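PDB 3M4X: NOL1/NOP2/sun family protein from Enterococcus faecium, which probably methylates ribosomal RNA at a cytosine base, using S-adenosylmethionine as methyl donor. Local coordinates for residues 237-251 with 273-287. Residues are numbered along the deposited sequence; the frame is centred on the assembly and turned at random.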
loop_
_atom_site.group_PDB
_atom_site.type_symbol
_atom_site.label_atom_id
_atom_site.label_comp_id
_atom_site.label_asym_id
_atom_site.label_seq_id
_atom_site.Cartn_x
_atom_site.Cartn_y
_atom_site.Cartn_z
ATOM N N PHE A 237 -4.122 -15.866 -14.752
ATOM C CA PHE A 237 -5.360 -16.147 -15.472
ATOM C C PHE A 237 -5.964 -17.499 -15.095
ATOM O O PHE A 237 -7.137 -17.763 -15.375
ATOM C CB PHE A 237 -5.118 -16.107 -16.997
ATOM C CG PHE A 237 -4.578 -14.795 -17.492
ATOM C CD1 PHE A 237 -3.266 -14.692 -17.941
ATOM C CD2 PHE A 237 -5.376 -13.663 -17.500
ATOM C CE1 PHE A 237 -2.763 -13.480 -18.398
ATOM C CE2 PHE A 237 -4.879 -12.443 -17.943
ATOM C CZ PHE A 237 -3.569 -12.352 -18.399
ATOM N N ALA A 238 -5.170 -18.359 -14.466
ATOM C CA ALA A 238 -5.601 -19.740 -14.234
ATOM C C ALA A 238 -6.886 -19.854 -13.425
ATOM O O ALA A 238 -7.015 -19.243 -12.362
ATOM C CB ALA A 238 -4.485 -20.554 -13.585
ATOM N N PRO A 239 -7.853 -20.631 -13.943
ATOM C CA PRO A 239 -9.045 -20.985 -13.168
ATOM C C PRO A 239 -8.645 -21.583 -11.833
ATOM O O PRO A 239 -9.284 -21.286 -10.829
ATOM C CB PRO A 239 -9.721 -22.061 -14.031
ATOM C CG PRO A 239 -9.304 -21.682 -15.456
ATOM C CD PRO A 239 -7.897 -21.165 -15.323
ATOM N N GLU A 240 -7.602 -22.411 -11.820
ATOM C CA GLU A 240 -7.216 -23.111 -10.596
ATOM C C GLU A 240 -6.948 -22.138 -9.444
ATOM O O GLU A 240 -7.154 -22.479 -8.291
ATOM C CB GLU A 240 -6.010 -24.029 -10.828
ATOM C CG GLU A 240 -6.280 -25.215 -11.774
ATOM C CD GLU A 240 -6.219 -24.816 -13.250
ATOM O OE1 GLU A 240 -5.953 -23.633 -13.554
ATOM O OE2 GLU A 240 -6.436 -25.688 -14.112
ATOM N N GLU A 241 -6.522 -20.920 -9.772
ATOM C CA GLU A 241 -6.181 -19.918 -8.759
ATOM C C GLU A 241 -7.233 -18.831 -8.566
ATOM O O GLU A 241 -7.134 -18.025 -7.650
ATOM C CB GLU A 241 -4.838 -19.276 -9.087
ATOM C CG GLU A 241 -3.712 -20.272 -9.100
ATOM C CD GLU A 241 -2.490 -19.731 -9.763
ATOM O OE1 GLU A 241 -2.265 -20.055 -10.953
ATOM O OE2 GLU A 241 -1.759 -18.969 -9.098
ATOM N N ASN A 242 -8.237 -18.824 -9.432
ATOM C CA ASN A 242 -9.264 -17.801 -9.416
ATOM C C ASN A 242 -10.642 -18.374 -9.082
ATOM O O ASN A 242 -11.006 -18.476 -7.909
ATOM C CB ASN A 242 -9.291 -17.068 -10.760
ATOM C CG ASN A 242 -7.954 -16.397 -11.100
ATOM O OD1 ASN A 242 -7.691 -16.057 -12.257
ATOM N ND2 ASN A 242 -7.108 -16.211 -10.094
ATOM N N GLU A 243 -11.417 -18.736 -10.100
ATOM C CA GLU A 243 -12.769 -19.258 -9.859
ATOM C C GLU A 243 -12.790 -20.493 -8.954
ATOM O O GLU A 243 -13.758 -20.709 -8.227
ATOM C CB GLU A 243 -13.499 -19.603 -11.167
ATOM C CG GLU A 243 -13.892 -18.421 -12.033
ATOM C CD GLU A 243 -12.779 -17.983 -12.984
ATOM O OE1 GLU A 243 -11.660 -18.524 -12.872
ATOM O OE2 GLU A 243 -13.024 -17.093 -13.836
ATOM N N GLU A 244 -11.754 -21.324 -9.017
ATOM C CA GLU A 244 -11.762 -22.547 -8.219
ATOM C C GLU A 244 -11.473 -22.228 -6.754
ATOM O O GLU A 244 -12.049 -22.849 -5.869
ATOM C CB GLU A 244 -10.812 -23.616 -8.774
ATOM C CG GLU A 244 -11.299 -24.228 -10.091
ATOM C CD GLU A 244 -10.404 -25.365 -10.602
ATOM O OE1 GLU A 244 -9.716 -26.001 -9.781
ATOM O OE2 GLU A 244 -10.394 -25.622 -11.827
ATOM N N ILE A 245 -10.606 -21.242 -6.514
ATOM C CA ILE A 245 -10.371 -20.719 -5.168
ATOM C C ILE A 245 -11.635 -20.102 -4.544
ATOM O O ILE A 245 -11.957 -20.371 -3.385
ATOM C CB ILE A 245 -9.230 -19.681 -5.159
ATOM C CG1 ILE A 245 -7.876 -20.387 -5.228
ATOM C CG2 ILE A 245 -9.291 -18.828 -3.892
ATOM C CD1 ILE A 245 -7.664 -21.422 -4.127
ATOM N N ILE A 246 -12.354 -19.284 -5.313
ATOM C CA ILE A 246 -13.618 -18.721 -4.842
ATOM C C ILE A 246 -14.698 -19.785 -4.558
ATOM O O ILE A 246 -15.469 -19.657 -3.608
ATOM C CB ILE A 246 -14.176 -17.665 -5.811
ATOM C CG1 ILE A 246 -13.091 -16.647 -6.174
ATOM C CG2 ILE A 246 -15.367 -16.956 -5.182
ATOM C CD1 ILE A 246 -12.518 -15.945 -4.970
ATOM N N SER A 247 -14.757 -20.828 -5.384
ATOM C CA SER A 247 -15.692 -21.925 -5.154
ATOM C C SER A 247 -15.336 -22.611 -3.853
ATOM O O SER A 247 -16.182 -22.842 -3.008
ATOM C CB SER A 247 -15.610 -22.951 -6.298
ATOM O OG SER A 247 -15.853 -22.329 -7.542
ATOM N N TRP A 248 -14.065 -22.960 -3.725
ATOM C CA TRP A 248 -13.542 -23.565 -2.521
ATOM C C TRP A 248 -13.897 -22.739 -1.277
ATOM O O TRP A 248 -14.336 -23.292 -0.264
ATOM C CB TRP A 248 -12.027 -23.734 -2.653
ATOM C CG TRP A 248 -11.388 -24.308 -1.424
ATOM C CD1 TRP A 248 -11.309 -25.628 -1.082
ATOM C CD2 TRP A 248 -10.733 -23.579 -0.374
ATOM N NE1 TRP A 248 -10.648 -25.765 0.112
ATOM C CE2 TRP A 248 -10.285 -24.525 0.571
ATOM C CE3 TRP A 248 -10.485 -22.217 -0.141
ATOM C CZ2 TRP A 248 -9.592 -24.160 1.724
ATOM C CZ3 TRP A 248 -9.801 -21.852 1.004
ATOM C CH2 TRP A 248 -9.369 -22.822 1.929
ATOM N N LEU A 249 -13.719 -21.419 -1.353
ATOM C CA LEU A 249 -14.126 -20.534 -0.253
ATOM C C LEU A 249 -15.612 -20.673 0.067
ATOM O O LEU A 249 -15.992 -20.833 1.226
ATOM C CB LEU A 249 -13.811 -19.066 -0.567
ATOM C CG LEU A 249 -12.370 -18.588 -0.385
ATOM C CD1 LEU A 249 -12.185 -17.134 -0.863
ATOM C CD2 LEU A 249 -11.983 -18.732 1.066
ATOM N N VAL A 250 -16.448 -20.591 -0.966
ATOM C CA VAL A 250 -17.900 -20.657 -0.800
ATOM C C VAL A 250 -18.372 -22.029 -0.299
ATOM O O VAL A 250 -19.372 -22.133 0.415
ATOM C CB VAL A 250 -18.631 -20.319 -2.121
ATOM C CG1 VAL A 250 -20.126 -20.647 -2.022
ATOM C CG2 VAL A 250 -18.413 -18.864 -2.490
ATOM N N GLU A 251 -17.645 -23.077 -0.663
ATOM C CA GLU A 251 -18.024 -24.419 -0.237
ATOM C C GLU A 251 -17.625 -24.720 1.197
ATOM O O GLU A 251 -18.294 -25.492 1.886
ATOM C CB GLU A 251 -17.444 -25.468 -1.190
ATOM C CG GLU A 251 -18.197 -25.521 -2.508
ATOM C CD GLU A 251 -17.409 -26.171 -3.627
ATOM O OE1 GLU A 251 -16.219 -26.493 -3.421
ATOM O OE2 GLU A 251 -17.980 -26.339 -4.723
ATOM N N TRP A 273 -15.870 -22.110 -15.077
ATOM C CA TRP A 273 -14.557 -22.399 -14.496
ATOM C C TRP A 273 -14.596 -22.647 -12.983
ATOM O O TRP A 273 -13.570 -22.933 -12.366
ATOM C CB TRP A 273 -13.555 -21.294 -14.834
ATOM C CG TRP A 273 -13.236 -21.229 -16.289
ATOM C CD1 TRP A 273 -13.524 -22.175 -17.240
ATOM C CD2 TRP A 273 -12.552 -20.172 -16.970
ATOM N NE1 TRP A 273 -13.067 -21.766 -18.465
ATOM C CE2 TRP A 273 -12.468 -20.538 -18.334
ATOM C CE3 TRP A 273 -12.009 -18.947 -16.566
ATOM C CZ2 TRP A 273 -11.861 -19.726 -19.297
ATOM C CZ3 TRP A 273 -11.402 -18.141 -17.525
ATOM C CH2 TRP A 273 -11.335 -18.536 -18.874
ATOM N N GLY A 274 -15.780 -22.552 -12.388
ATOM C CA GLY A 274 -15.926 -22.784 -10.956
ATOM C C GLY A 274 -16.948 -23.860 -10.654
ATOM O O GLY A 274 -17.329 -24.625 -11.547
ATOM N N SER A 275 -17.399 -23.930 -9.403
ATOM C CA SER A 275 -18.434 -24.891 -9.038
ATOM C C SER A 275 -19.509 -24.326 -8.123
ATOM O O SER A 275 -20.228 -25.086 -7.489
ATOM C CB SER A 275 -17.828 -26.154 -8.418
ATOM O OG SER A 275 -17.110 -25.875 -7.235
ATOM N N VAL A 276 -19.631 -23.002 -8.056
ATOM C CA VAL A 276 -20.680 -22.393 -7.243
ATOM C C VAL A 276 -21.325 -21.254 -8.008
ATOM O O VAL A 276 -20.782 -20.802 -9.000
ATOM C CB VAL A 276 -20.141 -21.866 -5.883
ATOM C CG1 VAL A 276 -19.447 -22.980 -5.127
ATOM C CG2 VAL A 276 -19.189 -20.671 -6.099
ATOM N N ALA A 277 -22.474 -20.789 -7.532
ATOM C CA ALA A 277 -23.172 -19.675 -8.155
ATOM C C ALA A 277 -22.424 -18.369 -7.905
ATOM O O ALA A 277 -21.527 -18.313 -7.067
ATOM C CB ALA A 277 -24.591 -19.577 -7.596
ATOM N N GLY A 278 -22.800 -17.328 -8.643
ATOM C CA GLY A 278 -22.346 -15.966 -8.395
ATOM C C GLY A 278 -20.986 -15.556 -8.922
ATOM O O GLY A 278 -20.554 -14.423 -8.719
ATOM N N LEU A 279 -20.299 -16.478 -9.582
ATOM C CA LEU A 279 -18.949 -16.232 -10.077
ATOM C C LEU A 279 -18.846 -15.048 -11.060
ATOM O O LEU A 279 -17.793 -14.425 -11.204
ATOM C CB LEU A 279 -18.405 -17.509 -10.715
ATOM C CG LEU A 279 -17.411 -18.362 -9.909
ATOM C CD1 LEU A 279 -17.241 -17.901 -8.475
ATOM C CD2 LEU A 279 -17.750 -19.853 -9.974
ATOM N N GLU A 280 -19.946 -14.739 -11.727
ATOM C CA GLU A 280 -19.979 -13.630 -12.664
ATOM C C GLU A 280 -19.761 -12.293 -11.959
ATOM O O GLU A 280 -19.448 -11.289 -12.603
ATOM C CB GLU A 280 -21.315 -13.619 -13.417
ATOM C CG GLU A 280 -22.525 -13.331 -12.532
ATOM C CD GLU A 280 -23.071 -14.565 -11.802
ATOM O OE1 GLU A 280 -22.511 -15.679 -11.946
ATOM O OE2 GLU A 280 -24.084 -14.412 -11.091
ATOM N N LYS A 281 -19.935 -12.287 -10.640
ATOM C CA LYS A 281 -19.735 -11.089 -9.823
ATOM C C LYS A 281 -18.268 -10.840 -9.542
ATOM O O LYS A 281 -17.904 -9.789 -9.030
ATOM C CB LYS A 281 -20.461 -11.214 -8.484
ATOM C CG LYS A 281 -21.971 -11.265 -8.574
ATOM C CD LYS A 281 -22.559 -11.566 -7.196
ATOM C CE LYS A 281 -23.963 -12.133 -7.313
ATOM N NZ LYS A 281 -24.391 -12.780 -6.046
ATOM N N THR A 282 -17.428 -11.826 -9.833
ATOM C CA THR A 282 -15.991 -11.625 -9.745
ATOM C C THR A 282 -15.482 -10.985 -11.047
ATOM O O THR A 282 -16.162 -11.015 -12.076
ATOM C CB THR A 282 -15.250 -12.935 -9.406
ATOM O OG1 THR A 282 -15.278 -13.824 -10.530
ATOM C CG2 THR A 282 -15.916 -13.625 -8.190
ATOM N N ILE A 283 -14.295 -10.393 -10.989
ATOM C CA ILE A 283 -13.803 -9.534 -12.064
ATOM C C ILE A 283 -12.561 -10.102 -12.707
ATOM O O ILE A 283 -11.610 -10.467 -12.020
ATOM C CB ILE A 283 -13.393 -8.156 -11.531
ATOM C CG1 ILE A 283 -14.609 -7.341 -11.094
ATOM C CG2 ILE A 283 -12.565 -7.401 -12.567
ATOM C CD1 ILE A 283 -14.210 -6.002 -10.464
ATOM N N ARG A 284 -12.570 -10.158 -14.030
ATOM C CA ARG A 284 -11.378 -10.524 -14.772
ATOM C C ARG A 284 -10.898 -9.363 -15.619
ATOM O O ARG A 284 -11.689 -8.615 -16.185
ATOM C CB ARG A 284 -11.614 -11.762 -15.646
ATOM C CG ARG A 284 -11.352 -13.076 -14.917
ATOM C CD ARG A 284 -11.687 -14.276 -15.797
ATOM N NE ARG A 284 -11.329 -15.545 -15.170
ATOM C CZ ARG A 284 -10.123 -16.111 -15.236
ATOM N NH1 ARG A 284 -9.133 -15.530 -15.909
ATOM N NH2 ARG A 284 -9.907 -17.266 -14.622
ATOM N N ILE A 285 -9.588 -9.220 -15.700
ATOM C CA ILE A 285 -9.002 -8.255 -16.606
ATOM C C ILE A 285 -8.128 -9.015 -17.601
ATOM O O ILE A 285 -7.150 -9.659 -17.218
ATOM C CB ILE A 285 -8.216 -7.167 -15.834
ATOM C CG1 ILE A 285 -9.188 -6.336 -14.994
ATOM C CG2 ILE A 285 -7.457 -6.263 -16.798
ATOM C CD1 ILE A 285 -8.533 -5.335 -14.111
ATOM N N TRP A 286 -8.525 -8.974 -18.868
ATOM C CA TRP A 286 -7.806 -9.659 -19.939
ATOM C C TRP A 286 -7.061 -8.617 -20.775
ATOM O O TRP A 286 -7.633 -7.586 -21.134
ATOM C CB TRP A 286 -8.777 -10.415 -20.845
ATOM C CG TRP A 286 -9.523 -11.603 -20.237
ATOM C CD1 TRP A 286 -10.828 -11.629 -19.821
ATOM C CD2 TRP A 286 -9.020 -12.938 -20.050
ATOM N NE1 TRP A 286 -11.157 -12.886 -19.363
ATOM C CE2 TRP A 286 -10.068 -13.708 -19.499
ATOM C CE3 TRP A 286 -7.787 -13.554 -20.291
ATOM C CZ2 TRP A 286 -9.915 -15.060 -19.176
ATOM C CZ3 TRP A 286 -7.637 -14.895 -19.969
ATOM C CH2 TRP A 286 -8.697 -15.636 -19.420
ATOM N N PRO A 287 -5.785 -8.880 -21.091
ATOM C CA PRO A 287 -4.937 -7.906 -21.800
ATOM C C PRO A 287 -5.427 -7.624 -23.227
ATOM O O PRO A 287 -5.206 -6.545 -23.765
ATOM C CB PRO A 287 -3.564 -8.592 -21.850
ATOM C CG PRO A 287 -3.659 -9.791 -20.947
ATOM C CD PRO A 287 -5.097 -10.157 -20.847
#
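Arg-284 reaches from strand 283-285 into the polar hollow between the turn at Phe-237 and the start of helix 243-252, its straight side chain carrying the guanidinium across. In Glu-243 a turn about CB-CG (chi2 87°) folds the carboxylate toward Arg-284, nearly coplanar with the guanidinium, and both oxygens use their syn lone pairs: OE2 takes Arg-284 NE at 2.7 Å and OE1 takes Arg-284 NH2 at 2.8 Å. The end-on pair NH1 and NH2 closes on the carbonyl oxygen of Phe-237, so the buried plate cannot easily rotate. Arginine suits this place because its flat donor array serves a carboxylate and a carbonyl at once. Glu-243 OE2 also accepts from the backbone N of Arg-270.

Trp-273 meets the guanidinium edge-on, its CZ3 over the centre of one face, while Pro-239 CG lies over the indole's five-membered ring in a CH-pi contact, 4.2 Å from its centroid. Farther out, the Phe-237 ring and the six-membered ring of Trp-286 are near parallel (2°) but barely overlap, and Phe-237 CZ abuts Pro-287 CG at 3.6 Å.

Small Ser-247 lets the loop approach the helix: its OG accepts from Ser-275 N at 2.9 Å while donating to the carbonyl of Glu-243. Glycine suits position 274 because a beta carbon would strike Ser-247 OG and Leu-279 CD2. Branched Val-276 fits against Ser-247 and Val-250, and Leu-279 CD1 meets Ile-246 CG2 at 3.9 Å. Thus loop 273-279 lies along a helix flanking the central sheet of a Rossmann-like methyltransferase domain, while strand 283-285, antiparallel to strand 295-302, sends Arg-284 to the helix start.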